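Local atomic coordinates of fanconi-associated nuclease 1 homolog (Pseudomonas aeruginosa, PDB entry 5Y7Q), a protein that belongs to the Fanconi-associated nuclease 1 family, joining helix-turn-helix, SAP and VRR-NUC family regions in a single, largely helical chain. Residues A[122-127]-A[172-177]; A[247-252]-A[280-285]; A[416-421]-A[469-474]. All coordinates share one frame; numbering follows the deposited sequence.

Contact 1 of 3, residues A[122-127]-A[172-177]; sequences DAQPTL and RLAEWQ
Leu127 meets both Leu173 and Trp176, forming the apolar part of this contact. The two leucines lie side by side and point the same way, with Leu127 CD1 4.0 Å from Leu173 CB. Leu127 CB also packs against the indole, 4.4 Å from Trp176 CD1. Branched aliphatic chains and a broad ring suit this buried side.

Polar interactions are few. The indole N-H of Trp176 gives a weak hydrogen bond to the backbone carbonyl of Leu127, NE1 to O 3.4 Å, with the oxygen near the ring plane at its edge. Pro125 turns its ring away but offers its carbonyl: its O lies 3.4 Å from Arg172 CA in a nearly straight CA-H...O contact (159°).

On the exposed side, long chains pack through their methylenes. Gln124 CG rests 3.8 Å from Arg172 CB. A bend at chi2 (132°) carries the Gln124 amide across to Ala174, whose methyl is 3.7 Å from OE1; its plane is only 28° from that of the Arg172 guanidinium. Glu175 reaches back to the start of its own turn, where OE2 accepts from Arg172 N (3.2 Å) and also lies over one face of the guanidinium, a purely electrostatic pairing.

Strand 126-127 pairs with strand 171-172, Leu127 bonding to Arg171 through the backbone, and segment 172-177 falls largely in the SAP family region. Helix 129-135 meets the contact through Leu135, against Leu127, and Leu132, against Trp176, while strand 184-187 supplies Val184 against Leu173 and Glu186 against Pro125.

Contact 2 of 3, residues A[247-252]-A[280-285]; sequences DCRQRF and VKLLFQ
Leu282 spreads its two methyls over neighbouring residues of helix 236-253: CD2 lies 3.8 Å from Cys248 CB, and CD1 is equally far from Arg249 CB. With CG anti to the backbone N, the leucine reaches across between two nearly parallel segments, whose axes approach to 10.9 Å at an angle of 15°. A small cysteine suits the buried position opposite it.

Arg249 runs past Leu282 in the opposite direction, then bends at chi3 (-57°) so that its guanidinium arrives beside helix 273-292. There NH1 donates to Gln285 OE1 at 3.0 Å. The nitrogen stands well above the amide's carbonyl plane, and guanidinium and amide are nearly perpendicular, 79° apart. On its other arm, NH2 lies against the extended Lys281 chain, 3.7 Å from CD. Farther along, Phe252 CZ comes 4.3 Å from the carbonyl O of Gln285, and its ring makes edge-to-face contacts with Phe286 and His289.

Apolar packing at Leu282 thus sits beside a polar cluster of Arg249, Gln285 and Lys281. The neutral Gln285 oxygen gives Arg249 a hydrogen bond without cancelling its charge, so with Lys281 NZ only 4.5 Å from NH1, this edge probably carries a concentrated positive potential.

Contact 3 of 3, residues A[416-421]-A[469-474]; sequences GLLCWE and DAIRCR
This is a buried packing of a helix break against a helix: the junction between helix 409-418 and helix 420-423 rests on helix 467-478 of the VRR-NUC domain, which belongs to the restriction-endonuclease-like (PD-(D/E)XK) superfamily. Cys419 makes the break, leaving helical geometry at the end of one helix and standing at the N-cap position of the next; its CB points away from helix 467-478, and its side chain touches Phe455, Cys458 and Leu459 of helix 452-460.

Aliphatic residues fill the inner side. Ile471 reaches the main chain and both leucines of the first helix: its CG1 is 4.0 Å from Leu417 CB, and its CD1 is 4.0 Å from Leu418 CB. The backbones come nearest at Leu418 and Ile471, CA to CA 5.4 Å; the small methyl of Ala470 meets Leu418 CD1 at 4.5 Å. Behind, Leu496 and Leu500 of helix 493-502 close over Ile471.

Toward the surface the work passes to Arg474, a chain with both aliphatic length and charge. Its CG packs 3.8 Å from Trp420 CB, while the indole N-H of Trp420 is spent on Glu222. Bends at chi2 (65°) and chi3 (52°) fold the arginine back over its own helix; the side chains of Arg474 and Glu421 cross at about a right angle, with the planes of their end groups 57° apart. The salt bridge is one of charges alone: Glu421 OE1 sits over one face, 3.3 Å from Arg474 NE, and the carbonyl oxygen of Ala470 lies over the opposite face.

In the fold
The three contacts follow one another along the chain and nowhere touch. Contact 1 lies far out, about 38 Å from the chain's centre, contact 2 about 15 Å and contact 3 about 25 Å from it. Contact 3 is on the opposite side of that centre from the other two: the centres of contacts 1 and 3 are about 60 Å apart, against about 34 Å for contacts 1 and 2 and 39 Å for contacts 2 and 3. None touches the bound nucleic acid: the nearest atoms are about 12, 7 and 13 Å from it in order.

Contact 1 of 3, residues A[122-127]-A[172-177]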
loop_
_atom_site.group_PDB
_atom_site.type_symbol
_atom_site.label_atom_id
_atom_site.label_comp_id
_atom_site.label_asym_id
_atom_site.label_seq_id
_atom_site.Cartn_x
_atom_site.Cartn_y
_atom_site.Cartn_z
ATOM N N ASP A 122 31.018 -5.035 -12.269
ATOM C CA ASP A 122 32.308 -5.478 -11.747
ATOM C C ASP A 122 32.412 -6.987 -11.930
ATOM O O ASP A 122 31.501 -7.720 -11.525
ATOM C CB ASP A 122 32.419 -5.164 -10.245
ATOM C CG ASP A 122 33.240 -3.919 -9.922
ATOM O OD1 ASP A 122 34.279 -3.676 -10.592
ATOM O OD2 ASP A 122 32.858 -3.207 -8.950
ATOM N N ALA A 123 33.483 -7.460 -12.577
ATOM C CA ALA A 123 33.917 -8.808 -12.241
ATOM C C ALA A 123 34.792 -8.732 -11.007
ATOM O O ALA A 123 35.322 -7.670 -10.672
ATOM C CB ALA A 123 34.635 -9.490 -13.388
ATOM N N GLN A 124 34.890 -9.843 -10.299
ATOM C CA GLN A 124 35.707 -9.878 -9.083
ATOM C C GLN A 124 35.480 -8.650 -8.192
ATOM O O GLN A 124 36.384 -7.816 -8.028
ATOM C CB GLN A 124 37.200 -10.011 -9.446
ATOM C CG GLN A 124 38.075 -10.671 -8.356
ATOM C CD GLN A 124 38.981 -11.768 -8.897
ATOM O OE1 GLN A 124 38.518 -12.876 -9.180
ATOM N NE2 GLN A 124 40.281 -11.469 -9.035
ATOM N N PRO A 125 34.290 -8.500 -7.621
ATOM C CA PRO A 125 34.055 -7.455 -6.626
ATOM C C PRO A 125 34.612 -7.888 -5.281
ATOM O O PRO A 125 35.147 -8.984 -5.124
ATOM C CB PRO A 125 32.541 -7.389 -6.558
ATOM C CG PRO A 125 32.170 -8.844 -6.721
ATOM C CD PRO A 125 33.105 -9.366 -7.776
ATOM N N THR A 126 34.424 -7.021 -4.295
ATOM C CA THR A 126 34.843 -7.296 -2.929
ATOM C C THR A 126 33.626 -7.701 -2.109
ATOM O O THR A 126 32.575 -7.051 -2.180
ATOM C CB THR A 126 35.532 -6.081 -2.321
ATOM O OG1 THR A 126 36.647 -5.729 -3.142
ATOM C CG2 THR A 126 36.033 -6.402 -0.934
ATOM N N LEU A 127 33.760 -8.783 -1.348
ATOM C CA LEU A 127 32.626 -9.422 -0.701
ATOM C C LEU A 127 32.794 -9.407 0.811
ATOM O O LEU A 127 33.854 -9.783 1.329
ATOM C CB LEU A 127 32.455 -10.853 -1.219
ATOM C CG LEU A 127 32.122 -10.952 -2.720
ATOM C CD1 LEU A 127 32.352 -12.356 -3.305
ATOM C CD2 LEU A 127 30.682 -10.497 -2.975
ATOM N N ARG A 172 38.144 -10.147 -2.235
ATOM C CA ARG A 172 37.622 -10.624 -3.507
ATOM C C ARG A 172 37.274 -12.105 -3.357
ATOM O O ARG A 172 37.713 -12.777 -2.420
ATOM C CB ARG A 172 38.637 -10.422 -4.652
ATOM C CG ARG A 172 39.331 -9.047 -4.719
ATOM C CD ARG A 172 40.544 -9.037 -5.676
ATOM N NE ARG A 172 41.799 -8.621 -5.029
ATOM C CZ ARG A 172 42.953 -9.319 -5.035
ATOM N NH1 ARG A 172 43.048 -10.490 -5.665
ATOM N NH2 ARG A 172 44.037 -8.842 -4.414
ATOM N N LEU A 173 36.440 -12.606 -4.269
ATOM C CA LEU A 173 36.136 -14.037 -4.266
ATOM C C LEU A 173 37.402 -14.882 -4.402
ATOM O O LEU A 173 37.525 -15.932 -3.763
ATOM C CB LEU A 173 35.148 -14.378 -5.384
ATOM C CG LEU A 173 34.895 -15.877 -5.650
ATOM C CD1 LEU A 173 34.519 -16.636 -4.384
ATOM C CD2 LEU A 173 33.814 -16.093 -6.706
ATOM N N ALA A 174 38.348 -14.443 -5.241
ATOM C CA ALA A 174 39.598 -15.180 -5.401
ATOM C C ALA A 174 40.379 -15.253 -4.093
ATOM O O ALA A 174 41.057 -16.252 -3.825
ATOM C CB ALA A 174 40.448 -14.543 -6.499
ATOM N N GLU A 175 40.297 -14.214 -3.262
ATOM C CA GLU A 175 40.957 -14.243 -1.965
ATOM C C GLU A 175 40.197 -15.049 -0.917
ATOM O O GLU A 175 40.770 -15.363 0.131
ATOM C CB GLU A 175 41.170 -12.821 -1.446
ATOM C CG GLU A 175 42.216 -12.009 -2.200
ATOM C CD GLU A 175 42.321 -10.580 -1.688
ATOM O OE1 GLU A 175 43.385 -10.231 -1.115
ATOM O OE2 GLU A 175 41.328 -9.819 -1.853
ATOM N N TRP A 176 38.923 -15.373 -1.145
ATOM C CA TRP A 176 38.225 -16.239 -0.200
ATOM C C TRP A 176 38.607 -17.696 -0.435
ATOM O O TRP A 176 39.212 -18.338 0.430
ATOM C CB TRP A 176 36.714 -16.052 -0.299
ATOM C CG TRP A 176 36.151 -14.836 0.408
ATOM C CD1 TRP A 176 35.539 -13.773 -0.177
ATOM C CD2 TRP A 176 36.119 -14.586 1.821
ATOM N NE1 TRP A 176 35.142 -12.866 0.773
ATOM C CE2 TRP A 176 35.482 -13.340 2.009
ATOM C CE3 TRP A 176 36.576 -15.283 2.941
ATOM C CZ2 TRP A 176 35.286 -12.780 3.267
ATOM C CZ3 TRP A 176 36.377 -14.723 4.192
ATOM C CH2 TRP A 176 35.731 -13.486 4.342
ATOM N N GLN A 177 38.269 -18.231 -1.604
ATOM C CA GLN A 177 38.799 -19.518 -2.034
ATOM C C GLN A 177 39.276 -19.413 -3.475
ATOM O O GLN A 177 38.519 -18.986 -4.353
ATOM C CB GLN A 177 37.766 -20.637 -1.884
ATOM C CG GLN A 177 36.476 -20.429 -2.632
ATOM C CD GLN A 177 35.793 -21.746 -2.908
ATOM O OE1 GLN A 177 36.448 -22.791 -2.932
ATOM N NE2 GLN A 177 34.476 -21.713 -3.116
#

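Contact 2 of 3, residues A[247-252]-A[280-285]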
loop_
_atom_site.group_PDB
_atom_site.type_symbol
_atom_site.label_atom_id
_atom_site.label_comp_id
_atom_site.label_asym_id
_atom_site.label_seq_id
_atom_site.Cartn_x
_atom_site.Cartn_y
_atom_site.Cartn_z
ATOM N N ASP A 247 15.135 6.167 1.271
ATOM C CA ASP A 247 16.344 5.775 1.988
ATOM C C ASP A 247 16.131 5.790 3.503
ATOM O O ASP A 247 16.527 4.852 4.209
ATOM C CB ASP A 247 17.496 6.697 1.586
ATOM C CG ASP A 247 18.829 6.281 2.198
ATOM O OD1 ASP A 247 19.173 5.070 2.159
ATOM O OD2 ASP A 247 19.536 7.181 2.717
ATOM N N CYS A 248 15.491 6.845 4.020
ATOM C CA CYS A 248 15.303 6.944 5.464
ATOM C C CYS A 248 14.459 5.795 5.987
ATOM O O CYS A 248 14.807 5.170 6.993
ATOM C CB CYS A 248 14.673 8.283 5.835
ATOM S SG CYS A 248 15.855 9.638 5.860
ATOM N N ARG A 249 13.344 5.500 5.316
ATOM C CA ARG A 249 12.517 4.374 5.729
ATOM C C ARG A 249 13.326 3.086 5.742
ATOM O O ARG A 249 13.243 2.310 6.701
ATOM C CB ARG A 249 11.303 4.253 4.811
ATOM C CG ARG A 249 10.424 3.059 5.074
ATOM C CD ARG A 249 9.175 3.121 4.201
ATOM N NE ARG A 249 8.428 4.368 4.406
ATOM C CZ ARG A 249 7.287 4.486 5.093
ATOM N NH1 ARG A 249 6.722 3.418 5.653
ATOM N NH2 ARG A 249 6.702 5.680 5.216
ATOM N N GLN A 250 14.152 2.864 4.713
ATOM C CA GLN A 250 15.018 1.686 4.697
ATOM C C GLN A 250 15.881 1.604 5.957
ATOM O O GLN A 250 15.839 0.609 6.699
ATOM C CB GLN A 250 15.899 1.711 3.451
ATOM C CG GLN A 250 15.124 1.666 2.152
ATOM C CD GLN A 250 14.937 0.258 1.642
ATOM O OE1 GLN A 250 15.877 -0.356 1.123
ATOM N NE2 GLN A 250 13.723 -0.268 1.784
ATOM N N ARG A 251 16.665 2.654 6.222
ATOM C CA ARG A 251 17.583 2.605 7.359
ATOM C C ARG A 251 16.835 2.424 8.678
ATOM O O ARG A 251 17.309 1.712 9.571
ATOM C CB ARG A 251 18.454 3.860 7.391
ATOM C CG ARG A 251 19.520 3.926 6.300
ATOM C CD ARG A 251 19.845 5.372 5.920
ATOM N NE ARG A 251 20.516 6.112 6.994
ATOM C CZ ARG A 251 20.636 7.441 7.034
ATOM N NH1 ARG A 251 20.122 8.186 6.064
ATOM N NH2 ARG A 251 21.264 8.029 8.048
ATOM N N PHE A 252 15.658 3.052 8.818
ATOM C CA PHE A 252 14.847 2.838 10.017
ATOM C C PHE A 252 14.467 1.370 10.156
ATOM O O PHE A 252 14.674 0.757 11.212
ATOM C CB PHE A 252 13.596 3.718 9.980
ATOM C CG PHE A 252 12.617 3.437 11.095
ATOM C CD1 PHE A 252 12.985 3.612 12.425
ATOM C CD2 PHE A 252 11.322 3.011 10.814
ATOM C CE1 PHE A 252 12.083 3.355 13.451
ATOM C CE2 PHE A 252 10.414 2.757 11.837
ATOM C CZ PHE A 252 10.795 2.928 13.154
ATOM N N VAL A 280 5.645 13.214 6.085
ATOM C CA VAL A 280 4.801 13.298 7.267
ATOM C C VAL A 280 4.414 11.897 7.749
ATOM O O VAL A 280 4.387 11.620 8.961
ATOM C CB VAL A 280 3.596 14.198 6.916
ATOM C CG1 VAL A 280 2.287 13.410 6.787
ATOM C CG2 VAL A 280 3.520 15.414 7.843
ATOM N N LYS A 281 4.181 10.973 6.808
ATOM C CA LYS A 281 3.979 9.579 7.176
ATOM C C LYS A 281 5.202 9.036 7.900
ATOM O O LYS A 281 5.084 8.361 8.934
ATOM C CB LYS A 281 3.666 8.748 5.925
ATOM C CG LYS A 281 3.369 7.274 6.217
ATOM C CD LYS A 281 3.054 6.470 4.941
ATOM C CE LYS A 281 2.646 5.011 5.252
ATOM N NZ LYS A 281 2.604 4.134 4.031
ATOM N N LEU A 282 6.391 9.357 7.388
ATOM C CA LEU A 282 7.606 8.807 7.975
ATOM C C LEU A 282 7.788 9.283 9.414
ATOM O O LEU A 282 8.030 8.479 10.326
ATOM C CB LEU A 282 8.784 9.201 7.101
ATOM C CG LEU A 282 10.146 8.612 7.309
ATOM C CD1 LEU A 282 10.088 7.170 6.961
ATOM C CD2 LEU A 282 11.052 9.354 6.375
ATOM N N LEU A 283 7.663 10.593 9.637
ATOM C CA LEU A 283 7.634 11.111 11.002
ATOM C C LEU A 283 6.657 10.331 11.867
ATOM O O LEU A 283 6.979 9.938 12.998
ATOM C CB LEU A 283 7.245 12.585 11.001
ATOM C CG LEU A 283 8.366 13.484 10.525
ATOM C CD1 LEU A 283 7.872 14.914 10.541
ATOM C CD2 LEU A 283 9.569 13.312 11.423
ATOM N N PHE A 284 5.448 10.103 11.346
ATOM C CA PHE A 284 4.443 9.354 12.098
ATOM C C PHE A 284 5.014 8.025 12.599
ATOM O O PHE A 284 5.020 7.753 13.807
ATOM C CB PHE A 284 3.201 9.143 11.216
ATOM C CG PHE A 284 1.970 8.682 11.958
ATOM C CD1 PHE A 284 1.193 9.580 12.656
ATOM C CD2 PHE A 284 1.572 7.355 11.914
ATOM C CE1 PHE A 284 0.065 9.155 13.327
ATOM C CE2 PHE A 284 0.453 6.921 12.582
ATOM C CZ PHE A 284 -0.304 7.815 13.289
ATOM N N GLN A 285 5.548 7.203 11.690
ATOM C CA GLN A 285 6.043 5.901 12.124
ATOM C C GLN A 285 7.180 6.044 13.131
ATOM O O GLN A 285 7.269 5.260 14.091
ATOM C CB GLN A 285 6.487 5.082 10.922
ATOM C CG GLN A 285 5.559 5.245 9.750
ATOM C CD GLN A 285 5.242 3.940 9.066
ATOM O OE1 GLN A 285 4.814 3.932 7.914
ATOM N NE2 GLN A 285 5.448 2.820 9.772
#

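Contact 3 of 3, residues A[416-421]-A[469-474]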
loop_
_atom_site.group_PDB
_atom_site.type_symbol
_atom_site.label_atom_id
_atom_site.label_comp_id
_atom_site.label_asym_id
_atom_site.label_seq_id
_atom_site.Cartn_x
_atom_site.Cartn_y
_atom_site.Cartn_z
ATOM N N GLY A 416 -17.831 2.906 -7.224
ATOM C CA GLY A 416 -16.813 2.929 -8.248
ATOM C C GLY A 416 -17.372 2.641 -9.619
ATOM O O GLY A 416 -16.844 3.130 -10.626
ATOM N N LEU A 417 -18.444 1.851 -9.680
ATOM C CA LEU A 417 -19.103 1.605 -10.950
ATOM C C LEU A 417 -19.816 2.854 -11.439
ATOM O O LEU A 417 -19.659 3.258 -12.602
ATOM C CB LEU A 417 -20.069 0.434 -10.816
ATOM C CG LEU A 417 -19.241 -0.853 -10.829
ATOM C CD1 LEU A 417 -20.100 -2.032 -10.376
ATOM C CD2 LEU A 417 -18.597 -1.101 -12.232
ATOM N N LEU A 418 -20.615 3.484 -10.577
ATOM C CA LEU A 418 -21.347 4.654 -11.054
ATOM C C LEU A 418 -20.374 5.746 -11.464
ATOM O O LEU A 418 -20.474 6.313 -12.564
ATOM C CB LEU A 418 -22.318 5.159 -9.983
ATOM C CG LEU A 418 -23.247 6.301 -10.353
ATOM C CD1 LEU A 418 -24.013 6.027 -11.666
ATOM C CD2 LEU A 418 -24.207 6.535 -9.189
ATOM N N CYS A 419 -19.378 5.991 -10.619
ATOM C CA CYS A 419 -18.504 7.141 -10.744
ATOM C C CYS A 419 -17.236 6.843 -11.517
ATOM O O CYS A 419 -16.325 7.674 -11.526
ATOM C CB CYS A 419 -18.194 7.690 -9.362
ATOM S SG CYS A 419 -19.634 8.522 -8.716
ATOM N N TRP A 420 -17.158 5.662 -12.130
ATOM C CA TRP A 420 -15.992 5.246 -12.905
ATOM C C TRP A 420 -15.475 6.330 -13.851
ATOM O O TRP A 420 -14.268 6.585 -13.918
ATOM C CB TRP A 420 -16.364 4.008 -13.703
ATOM C CG TRP A 420 -15.238 3.382 -14.356
ATOM C CD1 TRP A 420 -14.703 3.714 -15.563
ATOM C CD2 TRP A 420 -14.491 2.268 -13.870
ATOM N NE1 TRP A 420 -13.650 2.874 -15.857
ATOM C CE2 TRP A 420 -13.502 1.977 -14.831
ATOM C CE3 TRP A 420 -14.556 1.495 -12.713
ATOM C CZ2 TRP A 420 -12.582 0.938 -14.666
ATOM C CZ3 TRP A 420 -13.630 0.457 -12.546
ATOM C CH2 TRP A 420 -12.666 0.190 -13.517
ATOM N N GLU A 421 -16.376 6.960 -14.609
ATOM C CA GLU A 421 -15.942 7.899 -15.633
ATOM C C GLU A 421 -15.352 9.162 -15.035
ATOM O O GLU A 421 -14.553 9.831 -15.701
ATOM C CB GLU A 421 -17.100 8.233 -16.575
ATOM C CG GLU A 421 -16.992 7.540 -17.930
ATOM C CD GLU A 421 -17.970 6.383 -18.101
ATOM O OE1 GLU A 421 -19.173 6.568 -17.805
ATOM O OE2 GLU A 421 -17.530 5.293 -18.543
ATOM N N ASP A 469 -29.105 1.004 -15.060
ATOM C CA ASP A 469 -28.551 0.636 -16.361
ATOM C C ASP A 469 -27.093 1.059 -16.470
ATOM O O ASP A 469 -26.261 0.311 -16.992
ATOM C CB ASP A 469 -29.379 1.255 -17.493
ATOM C CG ASP A 469 -30.750 0.620 -17.619
ATOM O OD1 ASP A 469 -30.901 -0.520 -17.117
ATOM O OD2 ASP A 469 -31.668 1.252 -18.211
ATOM N N ALA A 470 -26.771 2.249 -15.963
ATOM C CA ALA A 470 -25.421 2.776 -16.066
ATOM C C ALA A 470 -24.431 1.872 -15.342
ATOM O O ALA A 470 -23.338 1.588 -15.847
ATOM C CB ALA A 470 -25.394 4.191 -15.495
ATOM N N ILE A 471 -24.821 1.382 -14.172
ATOM C CA ILE A 471 -23.952 0.508 -13.408
ATOM C C ILE A 471 -23.833 -0.863 -14.064
ATOM O O ILE A 471 -22.750 -1.446 -14.086
ATOM C CB ILE A 471 -24.460 0.433 -11.958
ATOM C CG1 ILE A 471 -23.888 1.618 -11.169
ATOM C CG2 ILE A 471 -24.151 -0.899 -11.317
ATOM C CD1 ILE A 471 -24.672 1.948 -9.921
ATOM N N ARG A 472 -24.920 -1.409 -14.608
ATOM C CA ARG A 472 -24.805 -2.705 -15.285
ATOM C C ARG A 472 -23.893 -2.611 -16.504
ATOM O O ARG A 472 -23.104 -3.529 -16.772
ATOM C CB ARG A 472 -26.179 -3.239 -15.709
ATOM C CG ARG A 472 -27.041 -3.825 -14.603
ATOM C CD ARG A 472 -28.405 -4.260 -15.131
ATOM N NE ARG A 472 -29.464 -4.016 -14.153
ATOM C CZ ARG A 472 -30.430 -3.113 -14.303
ATOM N NH1 ARG A 472 -30.488 -2.369 -15.405
ATOM N NH2 ARG A 472 -31.350 -2.956 -13.357
ATOM N N CYS A 473 -23.976 -1.508 -17.253
ATOM C CA CYS A 473 -23.117 -1.379 -18.422
ATOM C C CYS A 473 -21.671 -1.137 -18.019
ATOM O O CYS A 473 -20.761 -1.736 -18.596
ATOM C CB CYS A 473 -23.628 -0.286 -19.348
ATOM S SG CYS A 473 -24.883 -0.972 -20.443
ATOM N N ARG A 474 -21.438 -0.272 -17.027
ATOM C CA ARG A 474 -20.080 -0.094 -16.538
ATOM C C ARG A 474 -19.528 -1.412 -16.024
ATOM O O ARG A 474 -18.357 -1.723 -16.245
ATOM C CB ARG A 474 -20.044 0.979 -15.447
ATOM C CG ARG A 474 -18.917 2.010 -15.593
ATOM C CD ARG A 474 -19.034 2.899 -16.836
ATOM N NE ARG A 474 -20.342 3.548 -16.962
ATOM C CZ ARG A 474 -21.150 3.426 -18.018
ATOM N NH1 ARG A 474 -20.776 2.684 -19.058
ATOM N NH2 ARG A 474 -22.331 4.049 -18.046
#